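Exopolygalacturonate lyase (Vibrio vulnificus, PDB 5A29) probably cleaves pectate (polygalacturonate) chains by beta-elimination, as a manganese-binding member of polysaccharide lyase family 2. Local coordinates at residues A110-R115 against F164-V168; R77-N83 against R134-D139; I61-R66 against V502-F506. One frame throughout, in Å; residues are numbered along the deposited sequence.

From the N terminus, segment 61-66 comes first and waits for its partner until 502-506, so interaction 3 closes a loop of more than 430 residues and the other two contacts form within it. Segment 77-83 follows, then helix 105-120; strand 135-137 returns to pair with strand 78-82 in interaction 2, and helix 162-168 then packs on helix 105-120 in interaction 1. Interactions 1 and 2 therefore cross along the chain, their segments alternating. Interaction 1 joins two helices of the helical body, interaction 2 two central strands of a four-stranded antiparallel sheet, and interaction 3 an N-terminal strand end to a C-terminal hairpin. No two contacts touch; interactions 2 and 3 have centres about 19 Å apart.

Interaction 1 (A110-R115 against F164-V168); sequences AVRITR and FLYHV
A chi1 of 174° swings the Phe-164 side chain out from its helix, and its ring meets helix 105-120 edge-on, with Val-111 N and Thr-114 OG1 near its plane. Phe-164 CZ lies 3.5 Å from Ala-110 CB; the small methyl lets the ring approach the backbone. Val-111 CG2 touches the same CZ at 3.7 Å and reaches Val-168 CG2 at 4.0 Å. Thr-114 (chi1 -64°) splits its branches. Its OG1 turns back to donate to Ala-110 O (2.9 Å), which also accepts the helical N-H of Thr-114 from the opposite face of its plane, so the hydroxyl is satisfied within its helix. The CG2 branch turns outward, meeting Leu-165 CD2 at 3.8 Å and Val-168 CG1 at 3.9 Å. Within its own helix, Val-168 CG2 covers one face of the Phe-164 ring near its rim, while Arg-115 lays its aliphatic CB on Val-168 CG1 (3.8 Å) and its bent chain brings the guanidinium back toward Val-168 O at the exposed margin. Leu-91 and Leu-94 of helix 88-101 pack against Thr-114 and Ala-110. Segments 110-115 and 164-168 cross at 77° with mostly apolar groups between them, consistent with the alpha/alpha barrel known for polysaccharide lyase family 2.

Interaction 2 (R77-N83 against R134-D139); sequences RTATISN and RFVNLD
Strands 78-82 and 135-137 run antiparallel with a marked twist, Ser-82 and Val-136 forming a hydrogen-bonded pair and Ile-81 and Asn-137 a non-hydrogen-bonded one. Ser-82 N gives a bond of 2.9 Å to Val-136 O, and Val-136 N returns one to Ser-82 O. Past the regular pairing, Leu-138 N binds Thr-80 O at 2.8 Å, almost straight at 170°. Phe-135 takes the crowded position between its backbone N and carbonyl carbon (chi1 67°), which lays its ring beside Ile-81: CG1 stands over a face, 4.2 Å from the ring centroid, in a CH-pi contact, and CG2 rests nearer the rim. The branched aliphatic chain suits a flat aromatic surface here. These are the two inner strands of a four-stranded antiparallel sheet, strand 70-72 flanking one and strand 143-144 the other, and the segment 134-139 directly follows the manganese ligand His-133. As the chain leaves the sheet, Asn-137 makes an Asx turn, OD1 accepting from Asp-139 N at 3.1 Å; its ND2 binds Glu-144, which also forms a salt bridge with Arg-77. Asp-139 lies beside Thr-80: Thr-80 OG1 donates to Asp-139 OD2 at 2.8 Å from above the carboxylate plane, while Asp-139 OD1 bonds to Ser-49 OG. One water bridges Thr-80 N, Asn-137 OD1 and Asp-139 OD2, and Thr-80 CG2 rests 3.6 Å from Leu-138 CB.

Interaction 3 (I61-R66 against V502-F506); sequences INTTTR and VRGYF
A type I' beta turn, Val-502 to Tyr-505, caps a tight antiparallel hairpin, and the end of strand 60-62 docks on it chiefly through Arg-66, Thr-63 and Ile-61. Arg-66 reaches the turn end-on: NH1 and NH2 both donate to Arg-503 O, at 2.9 Å and 3.1 Å, with the oxygen close to the guanidinium plane. Its NH1 also binds Thr-63 O of its own segment (3.0 Å), while NE forms a salt bridge with Glu-46 of helix 27-46, so the flat group is fixed in rotation from several directions. The long chain gets there by bending at chi2 and chi3. Arginine fits because its several N-H groups can serve a backbone carbonyl, a neighbouring loop carbonyl and a carboxylate together. In such a hairpin the two corner residues both have positive phi; Gly-504, at phi 89°, has no side chain to crowd the preceding carbonyl O. Arg-503, the other corner, directs NE to Thr-63 OG1 at 3.0 Å in the plane of its guanidinium, and its NH2 bonds to Pro-510 O. Thr-63 OG1 can accept this bond while giving its proton to Leu-513 O, a double role for which a hydroxyl is suited. On the strand side, Asn-62 OD1 accepts from Thr-64 N, an Asx turn, and also from Thr-65 N, curling the chain back toward Arg-66. Tyr-505 and Arg-66 run past each other in opposite directions, the ring presenting its edge, CE2, to a guanidinium face, 3.4 Å from NH2, with the two planes 54° apart. The phenol end of Tyr-505 crosses Ile-61 at about a right angle, with Ile-61 CG1 3.6 Å from OH and Ile-61 CG2 3.8 Å from CZ.

Interaction 1 (A110-R115 against F164-V168)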
loop_
_atom_site.group_PDB
_atom_site.type_symbol
_atom_site.label_atom_id
_atom_site.label_comp_id
_atom_site.label_asym_id
_atom_site.label_seq_id
_atom_site.Cartn_x
_atom_site.Cartn_y
_atom_site.Cartn_z
ATOM N N ALA A 110 -1.492 -16.163 -15.743
ATOM C CA ALA A 110 -2.054 -14.921 -15.089
ATOM C C ALA A 110 -3.330 -14.468 -15.855
ATOM O O ALA A 110 -4.381 -14.171 -15.239
ATOM C CB ALA A 110 -1.012 -13.791 -15.115
ATOM N N VAL A 111 -3.238 -14.493 -17.194
ATOM C CA VAL A 111 -4.427 -14.174 -18.033
ATOM C C VAL A 111 -5.579 -15.123 -17.762
ATOM O O VAL A 111 -6.711 -14.695 -17.451
ATOM C CB VAL A 111 -4.090 -14.103 -19.524
ATOM C CG1 VAL A 111 -5.382 -13.926 -20.393
ATOM C CG2 VAL A 111 -3.114 -12.988 -19.801
ATOM N N ARG A 112 -5.291 -16.429 -17.757
ATOM C CA ARG A 112 -6.313 -17.414 -17.460
ATOM C C ARG A 112 -7.047 -17.242 -16.115
ATOM O O ARG A 112 -8.284 -17.381 -16.023
ATOM C CB ARG A 112 -5.714 -18.855 -17.575
ATOM C CG ARG A 112 -6.773 -19.965 -17.640
ATOM C CD ARG A 112 -6.153 -21.346 -17.947
ATOM N NE ARG A 112 -5.576 -21.847 -16.708
ATOM C CZ ARG A 112 -6.220 -22.611 -15.830
ATOM N NH1 ARG A 112 -7.428 -23.058 -16.094
ATOM N NH2 ARG A 112 -5.633 -22.948 -14.687
ATOM N N ILE A 113 -6.287 -17.015 -15.050
ATOM C CA ILE A 113 -6.866 -16.757 -13.722
ATOM C C ILE A 113 -7.749 -15.479 -13.777
ATOM O O ILE A 113 -8.867 -15.413 -13.214
ATOM C CB ILE A 113 -5.734 -16.489 -12.707
ATOM C CG1 ILE A 113 -4.946 -17.817 -12.471
ATOM C CG2 ILE A 113 -6.353 -15.947 -11.402
ATOM C CD1 ILE A 113 -3.558 -17.654 -11.854
ATOM N N THR A 114 -7.165 -14.435 -14.334
ATOM C CA THR A 114 -7.784 -13.109 -14.312
ATOM C C THR A 114 -9.080 -13.137 -15.137
ATOM O O THR A 114 -10.131 -12.621 -14.694
ATOM C CB THR A 114 -6.798 -12.059 -14.796
ATOM O OG1 THR A 114 -5.690 -12.037 -13.843
ATOM C CG2 THR A 114 -7.427 -10.672 -14.810
ATOM N N ARG A 115 -9.015 -13.766 -16.305
ATOM C CA ARG A 115 -10.172 -13.787 -17.203
ATOM C C ARG A 115 -11.307 -14.560 -16.524
ATOM O O ARG A 115 -12.488 -14.180 -16.629
ATOM C CB ARG A 115 -9.784 -14.424 -18.535
ATOM C CG ARG A 115 -10.830 -14.138 -19.602
ATOM C CD ARG A 115 -10.706 -14.926 -20.879
ATOM N NE ARG A 115 -9.412 -14.865 -21.540
ATOM C CZ ARG A 115 -8.896 -13.791 -22.123
ATOM N NH1 ARG A 115 -9.498 -12.620 -22.026
ATOM N NH2 ARG A 115 -7.734 -13.883 -22.743
ATOM N N PHE A 164 -2.609 -4.585 -16.248
ATOM C CA PHE A 164 -2.707 -5.984 -16.693
ATOM C C PHE A 164 -4.189 -6.332 -16.721
ATOM O O PHE A 164 -4.701 -7.039 -17.619
ATOM C CB PHE A 164 -1.959 -6.914 -15.687
ATOM C CG PHE A 164 -2.143 -8.357 -16.012
ATOM C CD1 PHE A 164 -1.398 -8.929 -17.081
ATOM C CD2 PHE A 164 -3.024 -9.131 -15.285
ATOM C CE1 PHE A 164 -1.595 -10.260 -17.450
ATOM C CE2 PHE A 164 -3.212 -10.476 -15.615
ATOM C CZ PHE A 164 -2.511 -11.032 -16.725
ATOM N N LEU A 165 -4.935 -5.853 -15.738
ATOM C CA LEU A 165 -6.377 -6.154 -15.721
ATOM C C LEU A 165 -7.008 -5.578 -17.036
ATOM O O LEU A 165 -7.899 -6.216 -17.649
ATOM C CB LEU A 165 -7.103 -5.520 -14.499
ATOM C CG LEU A 165 -6.611 -5.964 -13.106
ATOM C CD1 LEU A 165 -7.260 -5.146 -11.988
ATOM C CD2 LEU A 165 -6.768 -7.470 -12.850
ATOM N N TYR A 166 -6.537 -4.404 -17.436
ATOM C CA TYR A 166 -7.037 -3.721 -18.642
ATOM C C TYR A 166 -6.685 -4.582 -19.885
ATOM O O TYR A 166 -7.470 -4.733 -20.822
ATOM C CB TYR A 166 -6.393 -2.329 -18.776
ATOM C CG TYR A 166 -7.090 -1.516 -19.846
ATOM C CD1 TYR A 166 -8.290 -0.864 -19.570
ATOM C CD2 TYR A 166 -6.570 -1.438 -21.136
ATOM C CE1 TYR A 166 -8.954 -0.151 -20.568
ATOM C CE2 TYR A 166 -7.237 -0.755 -22.146
ATOM C CZ TYR A 166 -8.444 -0.141 -21.851
ATOM O OH TYR A 166 -9.098 0.576 -22.843
ATOM N N HIS A 167 -5.459 -5.055 -19.928
ATOM C CA HIS A 167 -5.033 -6.026 -20.916
ATOM C C HIS A 167 -5.940 -7.247 -21.012
ATOM O O HIS A 167 -6.233 -7.668 -22.111
ATOM C CB HIS A 167 -3.555 -6.427 -20.670
ATOM C CG HIS A 167 -3.097 -7.610 -21.469
ATOM N ND1 HIS A 167 -2.597 -7.493 -22.752
ATOM C CD2 HIS A 167 -2.977 -8.923 -21.138
ATOM C CE1 HIS A 167 -2.219 -8.688 -23.190
ATOM N NE2 HIS A 167 -2.445 -9.575 -22.231
ATOM N N VAL A 168 -6.394 -7.818 -19.901
ATOM C CA VAL A 168 -7.217 -9.018 -19.938
ATOM C C VAL A 168 -8.662 -8.663 -20.337
ATOM O O VAL A 168 -9.230 -9.331 -21.196
ATOM C CB VAL A 168 -7.171 -9.801 -18.626
ATOM C CG1 VAL A 168 -8.168 -10.957 -18.616
ATOM C CG2 VAL A 168 -5.757 -10.319 -18.344
HETATM O O HOH W 1 -7.802 -11.052 -22.742
#

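Interaction 2 (R77-N83 against R134-D139)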
loop_
_atom_site.group_PDB
_atom_site.type_symbol
_atom_site.label_atom_id
_atom_site.label_comp_id
_atom_site.label_asym_id
_atom_site.label_seq_id
_atom_site.Cartn_x
_atom_site.Cartn_y
_atom_site.Cartn_z
ATOM N N ARG A 77 -18.276 -22.854 11.047
ATOM C CA ARG A 77 -18.165 -23.092 9.611
ATOM C C ARG A 77 -16.830 -22.513 9.080
ATOM O O ARG A 77 -16.326 -21.497 9.596
ATOM C CB ARG A 77 -19.307 -22.437 8.857
ATOM C CG ARG A 77 -19.356 -22.786 7.383
ATOM C CD ARG A 77 -20.556 -22.234 6.629
ATOM N NE ARG A 77 -20.504 -20.796 6.344
ATOM C CZ ARG A 77 -19.975 -20.222 5.249
ATOM N NH1 ARG A 77 -19.374 -20.919 4.299
ATOM N NH2 ARG A 77 -20.024 -18.912 5.117
ATOM N N THR A 78 -16.232 -23.215 8.126
ATOM C CA THR A 78 -14.947 -22.774 7.530
ATOM C C THR A 78 -15.156 -22.545 6.047
ATOM O O THR A 78 -15.985 -23.222 5.407
ATOM C CB THR A 78 -13.796 -23.765 7.722
ATOM O OG1 THR A 78 -14.144 -25.002 7.110
ATOM C CG2 THR A 78 -13.461 -23.961 9.199
ATOM N N ALA A 79 -14.499 -21.503 5.522
ATOM C CA ALA A 79 -14.541 -21.259 4.089
ATOM C C ALA A 79 -13.114 -21.003 3.590
ATOM O O ALA A 79 -12.404 -20.148 4.108
ATOM C CB ALA A 79 -15.468 -20.100 3.730
ATOM N N THR A 80 -12.729 -21.764 2.586
ATOM C CA THR A 80 -11.418 -21.599 1.983
ATOM C C THR A 80 -11.389 -20.271 1.224
ATOM O O THR A 80 -12.246 -20.038 0.371
ATOM C CB THR A 80 -11.155 -22.763 0.997
ATOM O OG1 THR A 80 -11.193 -23.982 1.765
ATOM C CG2 THR A 80 -9.750 -22.631 0.425
ATOM N N ILE A 81 -10.347 -19.467 1.461
ATOM C CA ILE A 81 -10.343 -18.041 0.976
ATOM C C ILE A 81 -9.758 -17.927 -0.413
ATOM O O ILE A 81 -8.620 -18.366 -0.651
ATOM C CB ILE A 81 -9.515 -17.149 1.935
ATOM C CG1 ILE A 81 -10.132 -17.210 3.318
ATOM C CG2 ILE A 81 -9.456 -15.687 1.381
ATOM C CD1 ILE A 81 -9.210 -16.846 4.447
ATOM N N SER A 82 -10.519 -17.376 -1.356
ATOM C CA SER A 82 -9.940 -16.804 -2.577
ATOM C C SER A 82 -10.320 -15.283 -2.701
ATOM O O SER A 82 -11.448 -14.936 -3.080
ATOM C CB SER A 82 -10.472 -17.560 -3.774
ATOM O OG SER A 82 -9.935 -17.092 -5.000
ATOM N N ASN A 83 -9.356 -14.395 -2.464
ATOM C CA ASN A 83 -9.628 -12.931 -2.488
ATOM C C ASN A 83 -8.665 -12.329 -3.486
ATOM O O ASN A 83 -7.499 -12.167 -3.186
ATOM C CB ASN A 83 -9.418 -12.377 -1.071
ATOM C CG ASN A 83 -9.930 -10.934 -0.934
ATOM O OD1 ASN A 83 -9.925 -10.189 -1.896
ATOM N ND2 ASN A 83 -10.335 -10.559 0.239
ATOM N N ARG A 134 -15.059 -8.832 1.537
ATOM C CA ARG A 134 -15.726 -9.758 0.625
ATOM C C ARG A 134 -14.706 -10.678 -0.073
ATOM O O ARG A 134 -13.702 -10.205 -0.589
ATOM C CB ARG A 134 -16.476 -9.022 -0.510
ATOM C CG ARG A 134 -17.705 -9.804 -1.025
ATOM C CD ARG A 134 -18.823 -9.654 0.014
ATOM N NE ARG A 134 -19.937 -10.614 -0.095
ATOM C CZ ARG A 134 -20.922 -10.463 -0.955
ATOM N NH1 ARG A 134 -20.863 -9.462 -1.830
ATOM N NH2 ARG A 134 -21.937 -11.328 -0.973
ATOM N N PHE A 135 -15.031 -11.961 -0.230
ATOM C CA PHE A 135 -14.154 -12.840 -1.007
ATOM C C PHE A 135 -14.953 -14.025 -1.572
ATOM O O PHE A 135 -16.134 -14.184 -1.263
ATOM C CB PHE A 135 -12.938 -13.303 -0.154
ATOM C CG PHE A 135 -13.281 -14.214 1.015
ATOM C CD1 PHE A 135 -13.388 -15.612 0.838
ATOM C CD2 PHE A 135 -13.447 -13.701 2.291
ATOM C CE1 PHE A 135 -13.655 -16.476 1.910
ATOM C CE2 PHE A 135 -13.740 -14.554 3.378
ATOM C CZ PHE A 135 -13.851 -15.938 3.192
ATOM N N VAL A 136 -14.295 -14.866 -2.364
ATOM C CA VAL A 136 -14.953 -16.037 -2.995
ATOM C C VAL A 136 -14.542 -17.333 -2.250
ATOM O O VAL A 136 -13.366 -17.509 -1.917
ATOM C CB VAL A 136 -14.591 -16.110 -4.466
ATOM C CG1 VAL A 136 -15.335 -17.296 -5.147
ATOM C CG2 VAL A 136 -15.033 -14.824 -5.174
ATOM N N ASN A 137 -15.519 -18.174 -1.876
ATOM C CA ASN A 137 -15.242 -19.510 -1.319
ATOM C C ASN A 137 -14.534 -20.349 -2.403
ATOM O O ASN A 137 -15.105 -20.609 -3.480
ATOM C CB ASN A 137 -16.561 -20.212 -0.865
ATOM C CG ASN A 137 -16.297 -21.459 -0.017
ATOM O OD1 ASN A 137 -15.525 -22.341 -0.414
ATOM N ND2 ASN A 137 -16.867 -21.499 1.178
ATOM N N LEU A 138 -13.262 -20.743 -2.169
ATOM C CA LEU A 138 -12.491 -21.413 -3.260
ATOM C C LEU A 138 -13.110 -22.810 -3.657
ATOM O O LEU A 138 -13.045 -23.257 -4.830
ATOM C CB LEU A 138 -11.012 -21.632 -2.800
ATOM C CG LEU A 138 -10.043 -22.156 -3.880
ATOM C CD1 LEU A 138 -9.671 -21.137 -4.943
ATOM C CD2 LEU A 138 -8.747 -22.648 -3.219
ATOM N N ASP A 139 -13.731 -23.448 -2.678
ATOM C CA ASP A 139 -14.304 -24.804 -2.861
ATOM C C ASP A 139 -15.737 -24.784 -3.380
ATOM O O ASP A 139 -16.142 -25.714 -4.053
ATOM C CB ASP A 139 -14.302 -25.543 -1.547
ATOM C CG ASP A 139 -12.925 -25.716 -0.988
ATOM O OD1 ASP A 139 -11.958 -25.851 -1.771
ATOM O OD2 ASP A 139 -12.783 -25.681 0.249
HETATM O O HOH W 2 -17.399 -23.675 2.763
HETATM O O HOH W 3 -14.521 -23.940 1.700
#

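Interaction 3 (I61-R66 against V502-F506)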
loop_
_atom_site.group_PDB
_atom_site.type_symbol
_atom_site.label_atom_id
_atom_site.label_comp_id
_atom_site.label_asym_id
_atom_site.label_seq_id
_atom_site.Cartn_x
_atom_site.Cartn_y
_atom_site.Cartn_z
ATOM N N ILE A 61 -1.416 -20.598 1.825
ATOM C CA ILE A 61 -1.213 -22.061 1.899
ATOM C C ILE A 61 -0.672 -22.414 3.223
ATOM O O ILE A 61 0.262 -21.769 3.726
ATOM C CB ILE A 61 -0.189 -22.514 0.832
ATOM C CG1 ILE A 61 -0.647 -22.089 -0.558
ATOM C CG2 ILE A 61 0.099 -24.007 0.945
ATOM C CD1 ILE A 61 -1.860 -22.827 -1.028
ATOM N N ASN A 62 -1.263 -23.446 3.870
ATOM C CA ASN A 62 -0.717 -23.950 5.133
ATOM C C ASN A 62 0.587 -24.713 4.815
ATOM O O ASN A 62 0.550 -25.624 3.982
ATOM C CB ASN A 62 -1.781 -24.922 5.765
ATOM C CG ASN A 62 -1.317 -25.556 7.072
ATOM O OD1 ASN A 62 -0.272 -26.192 7.107
ATOM N ND2 ASN A 62 -2.104 -25.383 8.172
ATOM N N THR A 63 1.728 -24.377 5.430
ATOM C CA THR A 63 2.950 -24.968 4.892
ATOM C C THR A 63 3.257 -26.395 5.468
ATOM O O THR A 63 4.237 -27.011 5.074
ATOM C CB THR A 63 4.187 -24.085 5.049
ATOM O OG1 THR A 63 4.442 -23.843 6.438
ATOM C CG2 THR A 63 3.946 -22.696 4.297
ATOM N N THR A 64 2.465 -26.814 6.435
ATOM C CA THR A 64 2.569 -28.189 6.997
ATOM C C THR A 64 1.618 -29.078 6.235
ATOM O O THR A 64 2.038 -30.101 5.685
ATOM C CB THR A 64 2.147 -28.230 8.437
ATOM O OG1 THR A 64 3.094 -27.494 9.159
ATOM C CG2 THR A 64 2.092 -29.784 8.979
ATOM N N THR A 65 0.342 -28.708 6.181
ATOM C CA THR A 65 -0.643 -29.526 5.441
ATOM C C THR A 65 -0.605 -29.430 3.923
ATOM O O THR A 65 -1.106 -30.298 3.195
ATOM C CB THR A 65 -2.078 -29.262 5.935
ATOM O OG1 THR A 65 -2.505 -27.939 5.535
ATOM C CG2 THR A 65 -2.157 -29.415 7.469
ATOM N N ARG A 66 -0.053 -28.326 3.413
ATOM C CA ARG A 66 -0.093 -27.998 1.985
ATOM C C ARG A 66 -1.459 -27.657 1.415
ATOM O O ARG A 66 -1.675 -27.778 0.219
ATOM C CB ARG A 66 0.623 -29.022 1.089
ATOM C CG ARG A 66 1.879 -29.602 1.734
ATOM C CD ARG A 66 2.877 -28.521 2.160
ATOM N NE ARG A 66 3.552 -27.967 0.991
ATOM C CZ ARG A 66 4.601 -27.152 1.033
ATOM N NH1 ARG A 66 5.137 -26.800 2.204
ATOM N NH2 ARG A 66 5.114 -26.703 -0.109
ATOM N N VAL A 502 11.154 -20.812 2.537
ATOM C CA VAL A 502 11.077 -21.764 3.655
ATOM C C VAL A 502 9.890 -22.665 3.279
ATOM O O VAL A 502 8.793 -22.153 2.921
ATOM C CB VAL A 502 10.726 -21.034 4.974
ATOM C CG1 VAL A 502 10.309 -22.064 6.072
ATOM C CG2 VAL A 502 11.931 -20.250 5.475
ATOM N N ARG A 503 10.142 -23.977 3.183
ATOM C CA ARG A 503 9.087 -24.973 2.914
ATOM C C ARG A 503 8.361 -24.637 1.606
ATOM O O ARG A 503 7.153 -24.935 1.420
ATOM C CB ARG A 503 8.108 -25.067 4.109
ATOM C CG ARG A 503 8.757 -25.666 5.363
ATOM C CD ARG A 503 7.703 -25.790 6.491
ATOM N NE ARG A 503 7.273 -24.475 7.010
ATOM C CZ ARG A 503 7.960 -23.740 7.891
ATOM N NH1 ARG A 503 9.146 -24.122 8.336
ATOM N NH2 ARG A 503 7.458 -22.588 8.340
ATOM N N GLY A 504 9.121 -24.119 0.641
ATOM C CA GLY A 504 8.545 -23.977 -0.721
ATOM C C GLY A 504 7.803 -22.626 -0.955
ATOM O O GLY A 504 7.339 -22.366 -2.062
ATOM N N TYR A 505 7.766 -21.784 0.086
ATOM C CA TYR A 505 7.079 -20.467 0.022
ATOM C C TYR A 505 7.939 -19.390 0.611
ATOM O O TYR A 505 8.987 -19.655 1.180
ATOM C CB TYR A 505 5.763 -20.538 0.843
ATOM C CG TYR A 505 4.738 -21.397 0.138
ATOM C CD1 TYR A 505 3.923 -20.844 -0.848
ATOM C CD2 TYR A 505 4.675 -22.803 0.375
ATOM C CE1 TYR A 505 3.047 -21.636 -1.560
ATOM C CE2 TYR A 505 3.812 -23.595 -0.356
ATOM C CZ TYR A 505 2.977 -23.005 -1.279
ATOM O OH TYR A 505 2.126 -23.749 -2.037
ATOM N N PHE A 506 7.481 -18.123 0.498
ATOM C CA PHE A 506 8.204 -17.029 1.104
ATOM C C PHE A 506 7.503 -16.582 2.397
ATOM O O PHE A 506 6.301 -16.284 2.367
ATOM C CB PHE A 506 8.276 -15.853 0.103
ATOM C CG PHE A 506 9.258 -16.128 -1.021
ATOM C CD1 PHE A 506 10.631 -15.994 -0.796
ATOM C CD2 PHE A 506 8.807 -16.593 -2.237
ATOM C CE1 PHE A 506 11.565 -16.224 -1.803
ATOM C CE2 PHE A 506 9.730 -16.907 -3.244
ATOM C CZ PHE A 506 11.102 -16.729 -3.033
#